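Bifunctional endo-1,4-beta-xylanase A (Neocallimastix patriciarum, PDB 2VG9) is a family 11 glycoside hydrolase, an endo-1,4-beta-xylanase that cuts internal beta-1,4 linkages of the xylan backbone. Local coordinates at residues A[137-142]-A[184-189]; A[102-107]-A[188-193]; A[42-47]-A[201-206]; A[3-8]-A[21-26]. One frame throughout, in Å; residues are numbered along the deposited sequence.

Contact 1 of 4, residues A[137-142]-A[184-189]; sequences YKIFQM and QGWGIG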
loop_
_atom_site.group_PDB
_atom_site.type_symbol
_atom_site.label_atom_id
_atom_site.label_comp_id
_atom_site.label_asym_id
_atom_site.label_seq_id
_atom_site.Cartn_x
_atom_site.Cartn_y
_atom_site.Cartn_z
ATOM N N TYR A 137 3.792 -8.734 -13.880
ATOM C CA TYR A 137 3.381 -7.466 -13.293
ATOM C C TYR A 137 3.650 -6.430 -14.369
ATOM O O TYR A 137 4.634 -6.531 -15.104
ATOM C CB TYR A 137 4.218 -7.098 -12.059
ATOM C CG TYR A 137 3.898 -7.883 -10.803
ATOM C CD1 TYR A 137 3.088 -7.331 -9.797
ATOM C CD2 TYR A 137 4.390 -9.182 -10.619
ATOM C CE1 TYR A 137 2.826 -8.053 -8.625
ATOM C CE2 TYR A 137 4.082 -9.918 -9.453
ATOM C CZ TYR A 137 3.311 -9.359 -8.481
ATOM O OH TYR A 137 3.008 -10.076 -7.319
ATOM N N LYS A 138 2.782 -5.433 -14.440
ATOM C CA LYS A 138 2.981 -4.267 -15.272
ATOM C C LYS A 138 3.511 -3.164 -14.387
ATOM O O LYS A 138 2.900 -2.832 -13.345
ATOM C CB LYS A 138 1.638 -3.839 -15.833
ATOM C CG LYS A 138 1.726 -2.612 -16.725
ATOM C CD LYS A 138 0.383 -2.257 -17.329
ATOM C CE LYS A 138 0.572 -1.056 -18.267
ATOM N NZ LYS A 138 -0.643 -0.844 -19.079
ATOM N N ILE A 139 4.628 -2.571 -14.802
ATOM C CA ILE A 139 5.201 -1.470 -14.069
ATOM C C ILE A 139 5.046 -0.134 -14.817
ATOM O O ILE A 139 5.156 -0.058 -16.073
ATOM C CB ILE A 139 6.653 -1.757 -13.652
ATOM C CG1 ILE A 139 7.588 -1.837 -14.881
ATOM C CG2 ILE A 139 6.725 -3.049 -12.777
ATOM C CD1 ILE A 139 9.112 -1.891 -14.570
ATOM N N PHE A 140 4.766 0.913 -14.053
ATOM C CA PHE A 140 4.647 2.245 -14.606
ATOM C C PHE A 140 4.760 3.230 -13.472
ATOM O O PHE A 140 4.591 2.869 -12.285
ATOM C CB PHE A 140 3.313 2.441 -15.384
ATOM C CG PHE A 140 2.071 2.074 -14.591
ATOM C CD1 PHE A 140 1.400 3.041 -13.835
ATOM C CD2 PHE A 140 1.588 0.767 -14.584
ATOM C CE1 PHE A 140 0.255 2.724 -13.095
ATOM C CE2 PHE A 140 0.426 0.427 -13.818
ATOM C CZ PHE A 140 -0.234 1.401 -13.073
ATOM N N GLN A 141 5.053 4.480 -13.834
ATOM C CA GLN A 141 5.071 5.555 -12.856
ATOM C C GLN A 141 4.176 6.682 -13.332
ATOM O O GLN A 141 3.836 6.751 -14.514
ATOM C CB GLN A 141 6.504 6.033 -12.530
ATOM C CG GLN A 141 7.373 6.411 -13.741
ATOM C CD GLN A 141 7.186 7.848 -14.157
ATOM O OE1 GLN A 141 7.000 8.712 -13.319
ATOM N NE2 GLN A 141 7.230 8.111 -15.467
ATOM N N MET A 142 3.745 7.528 -12.403
ATOM C CA MET A 142 2.902 8.682 -12.756
ATOM C C MET A 142 3.012 9.791 -11.728
ATOM O O MET A 142 3.379 9.539 -10.594
ATOM C CB MET A 142 1.439 8.273 -13.014
ATOM C CG MET A 142 0.557 7.892 -11.827
ATOM S SD MET A 142 -0.919 6.959 -12.412
ATOM C CE MET A 142 -1.486 8.019 -13.740
ATOM N N GLN A 184 14.481 0.949 -14.670
ATOM C CA GLN A 184 13.812 1.864 -15.604
ATOM C C GLN A 184 14.457 3.221 -15.624
ATOM O O GLN A 184 14.142 4.070 -16.480
ATOM C CB GLN A 184 12.319 2.026 -15.274
ATOM C CG GLN A 184 11.516 0.703 -15.132
ATOM C CD GLN A 184 11.797 -0.296 -16.270
ATOM O OE1 GLN A 184 12.272 -1.439 -16.038
ATOM N NE2 GLN A 184 11.511 0.124 -17.491
ATOM N N GLY A 185 15.356 3.434 -14.675
ATOM C CA GLY A 185 15.982 4.715 -14.519
ATOM C C GLY A 185 15.266 5.593 -13.532
ATOM O O GLY A 185 15.608 6.752 -13.419
ATOM N N TRP A 186 14.262 5.068 -12.826
ATOM C CA TRP A 186 13.521 5.892 -11.889
ATOM C C TRP A 186 14.319 6.122 -10.621
ATOM O O TRP A 186 14.985 5.212 -10.131
ATOM C CB TRP A 186 12.156 5.280 -11.541
ATOM C CG TRP A 186 11.336 4.877 -12.753
ATOM C CD1 TRP A 186 11.477 5.328 -14.031
ATOM C CD2 TRP A 186 10.218 3.992 -12.760
ATOM N NE1 TRP A 186 10.528 4.754 -14.840
ATOM C CE2 TRP A 186 9.752 3.911 -14.083
ATOM C CE3 TRP A 186 9.578 3.239 -11.769
ATOM C CZ2 TRP A 186 8.666 3.113 -14.449
ATOM C CZ3 TRP A 186 8.499 2.436 -12.132
ATOM C CH2 TRP A 186 8.068 2.361 -13.462
ATOM N N GLY A 187 14.252 7.343 -10.098
ATOM C CA GLY A 187 14.973 7.700 -8.868
ATOM C C GLY A 187 14.400 7.012 -7.624
ATOM O O GLY A 187 13.169 6.953 -7.467
ATOM N N ILE A 188 15.301 6.511 -6.761
ATOM C CA ILE A 188 14.967 5.708 -5.575
ATOM C C ILE A 188 15.543 6.325 -4.306
ATOM O O ILE A 188 16.763 6.328 -4.124
ATOM C CB ILE A 188 15.540 4.252 -5.678
ATOM C CG1 ILE A 188 15.171 3.576 -7.022
ATOM C CG2 ILE A 188 15.151 3.408 -4.419
ATOM C CD1 ILE A 188 13.669 3.171 -7.170
ATOM N N GLY A 189 14.659 6.859 -3.461
ATOM C CA GLY A 189 15.048 7.482 -2.192
ATOM C C GLY A 189 15.149 6.486 -1.047
ATOM O O GLY A 189 15.297 5.290 -1.270
#
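Trp186 lays its indole against Ile139 and Gln141, which point the same way on either side of Phe140 in strand 135-145 of the beta jelly roll. This is where the chain that leaves helix 174-182 docks on the strand. A Schellman motif with positive phi at Gly185 ends the helix, and the tryptophan follows directly. Its ring is clasped between two glutamines. On one face lies Gln184 CB, and on the opposite face Gln141 CG makes a CH-pi contact, 3.7 Å from the centroid of the Trp186 six-membered ring and 23° off its normal. Gln141 CG stands between its own backbone N and carbonyl carbon (chi1 53°), and a bend at the next bond carries the carboxamide onward, its plane turned 60° from the indole. There OE1 is taken by Lys157, so the methylene serves the ring while the polar end serves a lysine. The far corner of the indole drives into the strand itself: Trp186 CH2 comes within 3.4 Å of Phe140 C, and Ile139 CB lies 4.4 Å from the same CH2, with Ile139 C near the ring plane. Tyr159 and Trp181 add further rings beside the indole. Beyond the ring, Ile139 points its terminal methyl at the aliphatic part of the other glutamine, CD1 lying 3.6 Å from Gln184 CG.

Contact 2 of 4, residues A[102-107]-A[188-193]; sequences RGLNGV and IGNLYE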
loop_
_atom_site.group_PDB
_atom_site.type_symbol
_atom_site.label_atom_id
_atom_site.label_comp_id
_atom_site.label_asym_id
_atom_site.label_seq_id
_atom_site.Cartn_x
_atom_site.Cartn_y
_atom_site.Cartn_z
ATOM N N ARG A 102 13.872 13.448 1.578
ATOM C CA ARG A 102 14.400 14.493 2.469
ATOM C C ARG A 102 15.913 14.317 2.557
ATOM O O ARG A 102 16.398 13.211 2.788
ATOM C CB ARG A 102 13.745 14.445 3.859
ATOM C CG ARG A 102 14.193 15.586 4.802
ATOM C CD ARG A 102 13.537 15.499 6.182
ATOM N NE ARG A 102 12.186 16.098 6.229
ATOM C CZ ARG A 102 11.063 15.444 6.550
ATOM N NH1 ARG A 102 11.092 14.142 6.866
ATOM N NH2 ARG A 102 9.903 16.099 6.566
ATOM N N GLY A 103 16.647 15.395 2.286
ATOM C CA GLY A 103 18.113 15.383 2.311
ATOM C C GLY A 103 18.793 14.846 1.068
ATOM O O GLY A 103 20.026 14.708 1.045
ATOM N N LEU A 104 18.021 14.540 0.029
ATOM C CA LEU A 104 18.583 13.829 -1.124
ATOM C C LEU A 104 18.471 14.645 -2.388
ATOM O O LEU A 104 17.464 15.352 -2.610
ATOM C CB LEU A 104 17.925 12.456 -1.333
ATOM C CG LEU A 104 18.003 11.362 -0.257
ATOM C CD1 LEU A 104 17.304 10.121 -0.761
ATOM C CD2 LEU A 104 19.451 11.027 0.143
ATOM N N ASN A 105 19.498 14.548 -3.230
ATOM C CA ASN A 105 19.581 15.413 -4.415
ATOM C C ASN A 105 19.146 14.812 -5.727
ATOM O O ASN A 105 19.663 13.779 -6.139
ATOM C CB ASN A 105 20.984 16.001 -4.540
ATOM C CG ASN A 105 21.040 17.405 -4.044
ATOM O OD1 ASN A 105 20.555 18.323 -4.712
ATOM N ND2 ASN A 105 21.597 17.592 -2.852
ATOM N N GLY A 106 18.199 15.467 -6.393
ATOM C CA GLY A 106 17.730 14.992 -7.703
ATOM C C GLY A 106 17.001 13.651 -7.658
ATOM O O GLY A 106 16.970 12.906 -8.671
ATOM N N VAL A 107 16.440 13.350 -6.480
ATOM C CA VAL A 107 15.634 12.152 -6.234
ATOM C C VAL A 107 14.194 12.569 -5.927
ATOM O O VAL A 107 13.970 13.417 -5.082
ATOM C CB VAL A 107 16.146 11.366 -4.991
ATOM C CG1 VAL A 107 15.322 10.083 -4.774
ATOM C CG2 VAL A 107 17.643 11.073 -5.077
ATOM N N ILE A 188 15.301 6.511 -6.761
ATOM C CA ILE A 188 14.967 5.708 -5.575
ATOM C C ILE A 188 15.543 6.325 -4.306
ATOM O O ILE A 188 16.763 6.328 -4.124
ATOM C CB ILE A 188 15.540 4.252 -5.678
ATOM C CG1 ILE A 188 15.171 3.576 -7.022
ATOM C CG2 ILE A 188 15.151 3.408 -4.419
ATOM C CD1 ILE A 188 13.669 3.171 -7.170
ATOM N N GLY A 189 14.659 6.859 -3.461
ATOM C CA GLY A 189 15.048 7.482 -2.192
ATOM C C GLY A 189 15.149 6.486 -1.047
ATOM O O GLY A 189 15.297 5.290 -1.270
ATOM N N ASN A 190 15.076 6.982 0.180
ATOM C CA ASN A 190 15.304 6.127 1.365
ATOM C C ASN A 190 14.007 5.403 1.750
ATOM O O ASN A 190 12.935 5.993 1.712
ATOM C CB ASN A 190 15.789 6.962 2.547
ATOM C CG ASN A 190 17.186 7.556 2.338
ATOM O OD1 ASN A 190 18.055 6.952 1.703
ATOM N ND2 ASN A 190 17.409 8.742 2.912
ATOM N N LEU A 191 14.106 4.139 2.138
ATOM C CA LEU A 191 12.893 3.370 2.408
ATOM C C LEU A 191 12.168 3.810 3.699
ATOM O O LEU A 191 12.695 3.678 4.796
ATOM C CB LEU A 191 13.205 1.873 2.410
ATOM C CG LEU A 191 12.003 0.926 2.557
ATOM C CD1 LEU A 191 10.925 1.137 1.402
ATOM C CD2 LEU A 191 12.579 -0.492 2.569
ATOM N N TYR A 192 10.954 4.327 3.555
ATOM C CA TYR A 192 10.141 4.738 4.673
ATOM C C TYR A 192 9.493 3.553 5.407
ATOM O O TYR A 192 9.593 3.457 6.617
ATOM C CB TYR A 192 9.080 5.727 4.164
ATOM C CG TYR A 192 8.088 6.230 5.195
ATOM C CD1 TYR A 192 8.508 7.080 6.222
ATOM C CD2 TYR A 192 6.731 5.890 5.130
ATOM C CE1 TYR A 192 7.624 7.574 7.175
ATOM C CE2 TYR A 192 5.810 6.391 6.095
ATOM C CZ TYR A 192 6.280 7.239 7.112
ATOM O OH TYR A 192 5.453 7.764 8.097
ATOM N N GLU A 193 8.792 2.683 4.672
ATOM C CA GLU A 193 8.065 1.531 5.240
ATOM C C GLU A 193 7.700 0.557 4.127
ATOM O O GLU A 193 7.781 0.892 2.934
ATOM C CB GLU A 193 6.745 1.983 5.863
ATOM C CG GLU A 193 5.727 2.385 4.763
ATOM C CD GLU A 193 4.451 2.993 5.308
ATOM O OE1 GLU A 193 3.993 2.574 6.391
ATOM O OE2 GLU A 193 3.912 3.901 4.651
HETATM O O HOH W 1 15.591 10.804 3.529
#
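Leu104 and Val107 lean on Gly189 and Asn190, fixing a surface loop of the jelly roll, between strands 89-100 and 110-115, against the start of strand 190-200. From CB, which points to that strand, the leucine proceeds with CG anti to its carbonyl carbon (chi1 -61°). At CG the side chain already comes to 4.2 Å from Asn190 ND2. There it forks. One methyl, CD1, continues the extended line and settles 3.8 Å from Gly189 CA, also touching the asparagine amide, while the other, CD2, stays beside the amide alone, 4.1 Å from Asn190 ND2. With an alanine here both methyls are gone, and the Asn190 carboxamide would probably lose its apolar neighbour and a gap open beside Gly189 CA. Val107 meets the chain just before the strand: its CG1 rests 3.5 Å from Gly189 N, against bare backbone. Ile188 turns its own side chain the other way, onto Phe99 of strand 89-100. The polar part of the contact is indirect. Asn190 ND2 donates to a water 2.8 Å away, and that water in turn donates to Arg102 O at 2.6 Å, tying the amide to the backbone at the beginning of the loop.

Contact 3 of 4, residues A[42-47]-A[201-206]; sequences AEWNAA and WQSSGV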
loop_
_atom_site.group_PDB
_atom_site.type_symbol
_atom_site.label_atom_id
_atom_site.label_comp_id
_atom_site.label_asym_id
_atom_site.label_seq_id
_atom_site.Cartn_x
_atom_site.Cartn_y
_atom_site.Cartn_z
ATOM N N ALA A 42 -10.119 -5.695 8.493
ATOM C CA ALA A 42 -10.668 -4.347 8.304
ATOM C C ALA A 42 -11.962 -4.455 7.524
ATOM O O ALA A 42 -12.169 -5.411 6.756
ATOM C CB ALA A 42 -9.709 -3.481 7.583
ATOM N N GLU A 43 -12.820 -3.463 7.713
ATOM C CA GLU A 43 -14.097 -3.439 7.064
ATOM C C GLU A 43 -14.431 -1.981 6.842
ATOM O O GLU A 43 -14.089 -1.125 7.657
ATOM C CB GLU A 43 -15.173 -4.207 7.881
ATOM C CG GLU A 43 -15.398 -3.769 9.353
ATOM C CD GLU A 43 -16.375 -2.591 9.511
ATOM O OE1 GLU A 43 -16.268 -1.831 10.514
ATOM O OE2 GLU A 43 -17.258 -2.414 8.626
ATOM N N TRP A 44 -15.034 -1.676 5.703
ATOM C CA TRP A 44 -15.347 -0.303 5.397
ATOM C C TRP A 44 -16.710 -0.199 4.748
ATOM O O TRP A 44 -17.145 -1.108 4.070
ATOM C CB TRP A 44 -14.241 0.359 4.555
ATOM C CG TRP A 44 -13.989 -0.198 3.155
ATOM C CD1 TRP A 44 -14.458 0.318 1.977
ATOM C CD2 TRP A 44 -13.196 -1.341 2.805
ATOM N NE1 TRP A 44 -14.016 -0.439 0.920
ATOM C CE2 TRP A 44 -13.256 -1.476 1.399
ATOM C CE3 TRP A 44 -12.472 -2.293 3.548
ATOM C CZ2 TRP A 44 -12.604 -2.517 0.711
ATOM C CZ3 TRP A 44 -11.813 -3.329 2.856
ATOM C CH2 TRP A 44 -11.898 -3.433 1.458
ATOM N N ASN A 45 -17.403 0.898 5.021
ATOM C CA ASN A 45 -18.587 1.276 4.251
ATOM C C ASN A 45 -18.311 2.686 3.830
ATOM O O ASN A 45 -18.434 3.597 4.656
ATOM C CB ASN A 45 -19.879 1.231 5.101
ATOM C CG ASN A 45 -20.348 -0.183 5.382
ATOM O OD1 ASN A 45 -21.010 -0.810 4.540
ATOM N ND2 ASN A 45 -20.012 -0.700 6.570
ATOM N N ALA A 46 -17.893 2.869 2.571
ATOM C CA ALA A 46 -17.647 4.196 2.008
ATOM C C ALA A 46 -18.258 4.324 0.608
ATOM O O ALA A 46 -17.747 5.065 -0.235
ATOM C CB ALA A 46 -16.153 4.516 1.981
ATOM N N ALA A 47 -19.340 3.583 0.360
ATOM C CA ALA A 47 -20.042 3.629 -0.936
ATOM C C ALA A 47 -20.938 4.879 -1.013
ATOM O O ALA A 47 -22.176 4.812 -1.087
ATOM C CB ALA A 47 -20.814 2.330 -1.194
ATOM N N TRP A 201 -12.314 3.371 -2.596
ATOM C CA TRP A 201 -12.858 4.634 -3.054
ATOM C C TRP A 201 -14.305 4.407 -3.474
ATOM O O TRP A 201 -14.567 3.566 -4.352
ATOM C CB TRP A 201 -12.070 5.142 -4.247
ATOM C CG TRP A 201 -12.647 6.388 -4.887
ATOM C CD1 TRP A 201 -13.347 6.477 -6.077
ATOM C CD2 TRP A 201 -12.532 7.723 -4.395
ATOM N NE1 TRP A 201 -13.687 7.790 -6.332
ATOM C CE2 TRP A 201 -13.184 8.574 -5.325
ATOM C CE3 TRP A 201 -11.910 8.292 -3.274
ATOM C CZ2 TRP A 201 -13.268 9.952 -5.137
ATOM C CZ3 TRP A 201 -11.986 9.664 -3.095
ATOM C CH2 TRP A 201 -12.658 10.482 -4.027
ATOM N N GLN A 202 -15.239 5.116 -2.836
ATOM C CA GLN A 202 -16.674 5.000 -3.174
ATOM C C GLN A 202 -17.106 3.514 -3.184
ATOM O O GLN A 202 -17.862 3.061 -4.041
ATOM C CB GLN A 202 -16.999 5.727 -4.507
ATOM C CG GLN A 202 -16.751 7.245 -4.437
ATOM C CD GLN A 202 -17.010 8.001 -5.743
ATOM O OE1 GLN A 202 -17.306 7.413 -6.811
ATOM N NE2 GLN A 202 -16.880 9.316 -5.676
ATOM N N SER A 203 -16.623 2.767 -2.204
ATOM C CA SER A 203 -16.925 1.346 -2.077
ATOM C C SER A 203 -17.095 0.934 -0.627
ATOM O O SER A 203 -16.799 1.713 0.293
ATOM C CB SER A 203 -15.804 0.486 -2.716
ATOM O OG SER A 203 -14.582 0.650 -2.007
ATOM N N SER A 204 -17.551 -0.302 -0.445
ATOM C CA SER A 204 -17.586 -0.977 0.847
ATOM C C SER A 204 -16.972 -2.353 0.682
ATOM O O SER A 204 -17.042 -2.937 -0.401
ATOM C CB SER A 204 -19.040 -1.091 1.320
ATOM O OG SER A 204 -19.585 0.223 1.421
ATOM N N GLY A 205 -16.345 -2.878 1.734
ATOM C CA GLY A 205 -15.872 -4.250 1.692
ATOM C C GLY A 205 -15.211 -4.714 2.972
ATOM O O GLY A 205 -15.381 -4.090 4.029
ATOM N N VAL A 206 -14.460 -5.803 2.873
ATOM C CA VAL A 206 -13.727 -6.412 3.996
ATOM C C VAL A 206 -12.394 -6.978 3.500
ATOM O O VAL A 206 -12.268 -7.413 2.361
ATOM C CB VAL A 206 -14.517 -7.593 4.703
ATOM C CG1 VAL A 206 -15.765 -7.094 5.425
ATOM C CG2 VAL A 206 -14.933 -8.680 3.681
HETATM O O HOH W 2 -18.261 -3.435 4.646
#
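Within the six-stranded antiparallel sheet of the jelly roll, strands 40-45 and 203-216 lie side by side, with Trp44 paired to Gly205. This is a hydrogen-bonded pair: Trp44 N donates to Gly205 O and Gly205 N to Trp44 O, each at 3.0 Å. The indole then folds back over its partner strand. With CG set between the backbone N and carbonyl carbon (chi1 64°), the ring covers the peptides from Ser204 to Val206, and Gly205 CA lies over the six-membered ring, 3.8 Å from its centroid. A beta carbon on Gly205 would collide with Trp44 CZ2. At the ring edge, and in its plane, Trp44 NE1 donates to Ser203 OG over 3.2 Å in a nearly straight bond (165°). That hydroxyl is also bonded to Asn90 O, while the tryptophan stacks with Phe53 of the other sheet. If a leucine replaced Trp44, the indole N-H would be absent, and Ser203 OG would probably lose a donor and the Gly205 backbone much of its cover. On the other face, with Glu43, Asn45 and Val206, Ser204 OG receives only a weak bond from Ala46 N, whose stronger acceptor is Ser203 O at 2.8 Å. The chemistry thus divides by face: on one, an aromatic plate with its one polar atom satisfied; on the other, mixed face, a serine hydroxyl takes a weak share of the backbone bonding, and a water donates to both Trp44 O and Gly205 O.

Contact 4 of 4, residues A[3-8]-A[21-26]; sequences FTVGNG and YEIWTN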
loop_
_atom_site.group_PDB
_atom_site.type_symbol
_atom_site.label_atom_id
_atom_site.label_comp_id
_atom_site.label_asym_id
_atom_site.label_seq_id
_atom_site.Cartn_x
_atom_site.Cartn_y
_atom_site.Cartn_z
ATOM N N PHE A 3 -10.302 -0.395 16.246
ATOM C CA PHE A 3 -10.196 1.037 16.007
ATOM C C PHE A 3 -11.181 1.403 14.908
ATOM O O PHE A 3 -11.142 0.787 13.837
ATOM C CB PHE A 3 -8.789 1.375 15.552
ATOM C CG PHE A 3 -7.751 1.047 16.587
ATOM C CD1 PHE A 3 -7.551 1.902 17.675
ATOM C CD2 PHE A 3 -7.006 -0.131 16.501
ATOM C CE1 PHE A 3 -6.618 1.580 18.666
ATOM C CE2 PHE A 3 -6.065 -0.445 17.471
ATOM C CZ PHE A 3 -5.864 0.420 18.549
ATOM N N THR A 4 -12.055 2.375 15.201
ATOM C CA THR A 4 -13.184 2.716 14.340
ATOM C C THR A 4 -13.002 4.124 13.804
ATOM O O THR A 4 -12.557 5.016 14.533
ATOM C CB THR A 4 -14.532 2.570 15.073
ATOM O OG1 THR A 4 -14.696 1.206 15.469
ATOM C CG2 THR A 4 -15.721 2.920 14.145
ATOM N N VAL A 5 -13.320 4.321 12.527
ATOM C CA VAL A 5 -13.238 5.650 11.932
ATOM C C VAL A 5 -14.568 6.051 11.258
ATOM O O VAL A 5 -15.371 5.188 10.866
ATOM C CB VAL A 5 -12.031 5.797 10.942
ATOM C CG1 VAL A 5 -10.677 5.661 11.682
ATOM C CG2 VAL A 5 -12.156 4.783 9.766
ATOM N N GLY A 6 -14.785 7.360 11.142
ATOM C CA GLY A 6 -15.980 7.899 10.511
ATOM C C GLY A 6 -17.133 8.140 11.465
ATOM O O GLY A 6 -18.254 8.444 11.028
ATOM N N ASN A 7 -16.860 7.997 12.761
ATOM C CA ASN A 7 -17.868 8.164 13.814
ATOM C C ASN A 7 -17.384 9.108 14.932
ATOM O O ASN A 7 -17.675 8.895 16.110
ATOM C CB ASN A 7 -18.279 6.798 14.389
ATOM C CG ASN A 7 -19.020 5.921 13.372
ATOM O OD1 ASN A 7 -20.042 6.333 12.798
ATOM N ND2 ASN A 7 -18.505 4.693 13.145
ATOM N N GLY A 8 -16.668 10.162 14.542
ATOM C CA GLY A 8 -16.045 11.090 15.494
ATOM C C GLY A 8 -14.560 11.323 15.240
ATOM O O GLY A 8 -14.099 12.468 15.202
ATOM N N TYR A 21 0.250 0.271 12.491
ATOM C CA TYR A 21 -1.107 0.168 11.982
ATOM C C TYR A 21 -1.616 1.587 11.696
ATOM O O TYR A 21 -1.209 2.545 12.352
ATOM C CB TYR A 21 -2.038 -0.614 12.941
ATOM C CG TYR A 21 -2.339 0.097 14.255
ATOM C CD1 TYR A 21 -3.358 1.058 14.345
ATOM C CD2 TYR A 21 -1.624 -0.213 15.418
ATOM C CE1 TYR A 21 -3.626 1.741 15.562
ATOM C CE2 TYR A 21 -1.880 0.461 16.649
ATOM C CZ TYR A 21 -2.874 1.421 16.708
ATOM O OH TYR A 21 -3.133 2.055 17.905
ATOM N N GLU A 22 -2.486 1.710 10.701
ATOM C CA GLU A 22 -3.087 2.984 10.335
ATOM C C GLU A 22 -4.439 2.702 9.664
ATOM O O GLU A 22 -4.521 1.881 8.741
ATOM C CB GLU A 22 -2.162 3.764 9.381
ATOM C CG GLU A 22 -2.848 4.977 8.730
ATOM C CD GLU A 22 -1.860 5.935 8.068
ATOM O OE1 GLU A 22 -0.946 5.458 7.348
ATOM O OE2 GLU A 22 -2.025 7.179 8.253
ATOM N N ILE A 23 -5.484 3.365 10.157
ATOM C CA ILE A 23 -6.805 3.371 9.502
ATOM C C ILE A 23 -7.231 4.837 9.357
ATOM O O ILE A 23 -6.980 5.647 10.268
ATOM C CB ILE A 23 -7.858 2.532 10.298
ATOM C CG1 ILE A 23 -9.200 2.533 9.556
ATOM C CG2 ILE A 23 -7.908 2.981 11.842
ATOM C CD1 ILE A 23 -10.238 1.628 10.069
ATOM N N TRP A 24 -7.830 5.184 8.212
ATOM C CA TRP A 24 -8.237 6.561 7.946
ATOM C C TRP A 24 -9.441 6.555 7.016
ATOM O O TRP A 24 -9.620 5.624 6.206
ATOM C CB TRP A 24 -7.059 7.359 7.355
ATOM C CG TRP A 24 -7.420 8.679 6.732
ATOM C CD1 TRP A 24 -7.359 9.922 7.308
ATOM C CD2 TRP A 24 -7.896 8.882 5.394
ATOM N NE1 TRP A 24 -7.789 10.873 6.417
ATOM C CE2 TRP A 24 -8.113 10.259 5.232
ATOM C CE3 TRP A 24 -8.175 8.025 4.332
ATOM C CZ2 TRP A 24 -8.579 10.799 4.035
ATOM C CZ3 TRP A 24 -8.643 8.555 3.158
ATOM C CH2 TRP A 24 -8.845 9.933 3.018
ATOM N N THR A 25 -10.282 7.580 7.140
ATOM C CA THR A 25 -11.370 7.785 6.175
ATOM C C THR A 25 -11.620 9.264 5.933
ATOM O O THR A 25 -11.292 10.106 6.748
ATOM C CB THR A 25 -12.691 7.050 6.571
ATOM O OG1 THR A 25 -13.596 7.057 5.445
ATOM C CG2 THR A 25 -13.343 7.724 7.799
ATOM N N ASN A 26 -12.124 9.577 4.749
ATOM C CA ASN A 26 -12.766 10.843 4.506
ATOM C C ASN A 26 -14.132 10.493 3.976
ATOM O O ASN A 26 -14.260 9.980 2.849
ATOM C CB ASN A 26 -12.013 11.664 3.470
ATOM C CG ASN A 26 -12.660 13.003 3.234
ATOM O OD1 ASN A 26 -12.437 13.935 3.994
ATOM N ND2 ASN A 26 -13.467 13.107 2.182
#
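Val5 and Ile23 reach toward each other tip to tip between the two sheets of the jelly-roll sandwich, Val5 CG2 lying 3.7 Å from Ile23 CD1. This is the tight part. The same valine methyl is 3.7 Å from Thr25 CG2, which also lies against Gly6 N, so one branch of Val5 is wedged between two residues of strand 19-26. Thr25 can offer its methyl because its OG1 stands anti to the backbone N (chi1 -167°) and bonds to Asn52 O. Toward the partly exposed end the packing becomes aromatic. Phe3 and Tyr21 form an offset stack, centroids 4.7 Å apart and planes 20° from parallel, with Tyr21 CE1 over one face of the phenylalanine. The overlap is limited to the ring margins, where Phe3 CZ lies 3.7 Å from Tyr21 CZ. Past Gly6 the contact opens out: Asn7 and Gly8 swing into solvent without touching strand 19-26. The axes of 3-5 and 21-26 run nearly parallel and approach to 7.2 Å, yet the strands are not hydrogen-bonded neighbours. Strand 2-5 is the outermost strand of its sheet and pairs with 29-34, whereas 19-26 is bonded between 11-16 and 52-60, and Met32 of strand 29-34 touches both Tyr21 and Ile23.

Overall arrangement
All four contacts are partly buried, but they hold different levels of the fold. Contact 3, with six of its eleven touching residues buried, joins two strands within one sheet and is the one with direct hydrogen bonds between its segments. Contact 4, whose nearest atoms are about 5 Å from those of contact 3, packs that sheet on the facing one through apolar and aromatic side chains. Contacts 1 and 2 lie across the chain's centre from contact 3; their segments overlap at Ile188 and Gly189, which touch across contact 2 only. Both fasten loop chain nearer the surface, the first by laying an indole on a strand, the second by aliphatic methyls on backbone plus a bridging water.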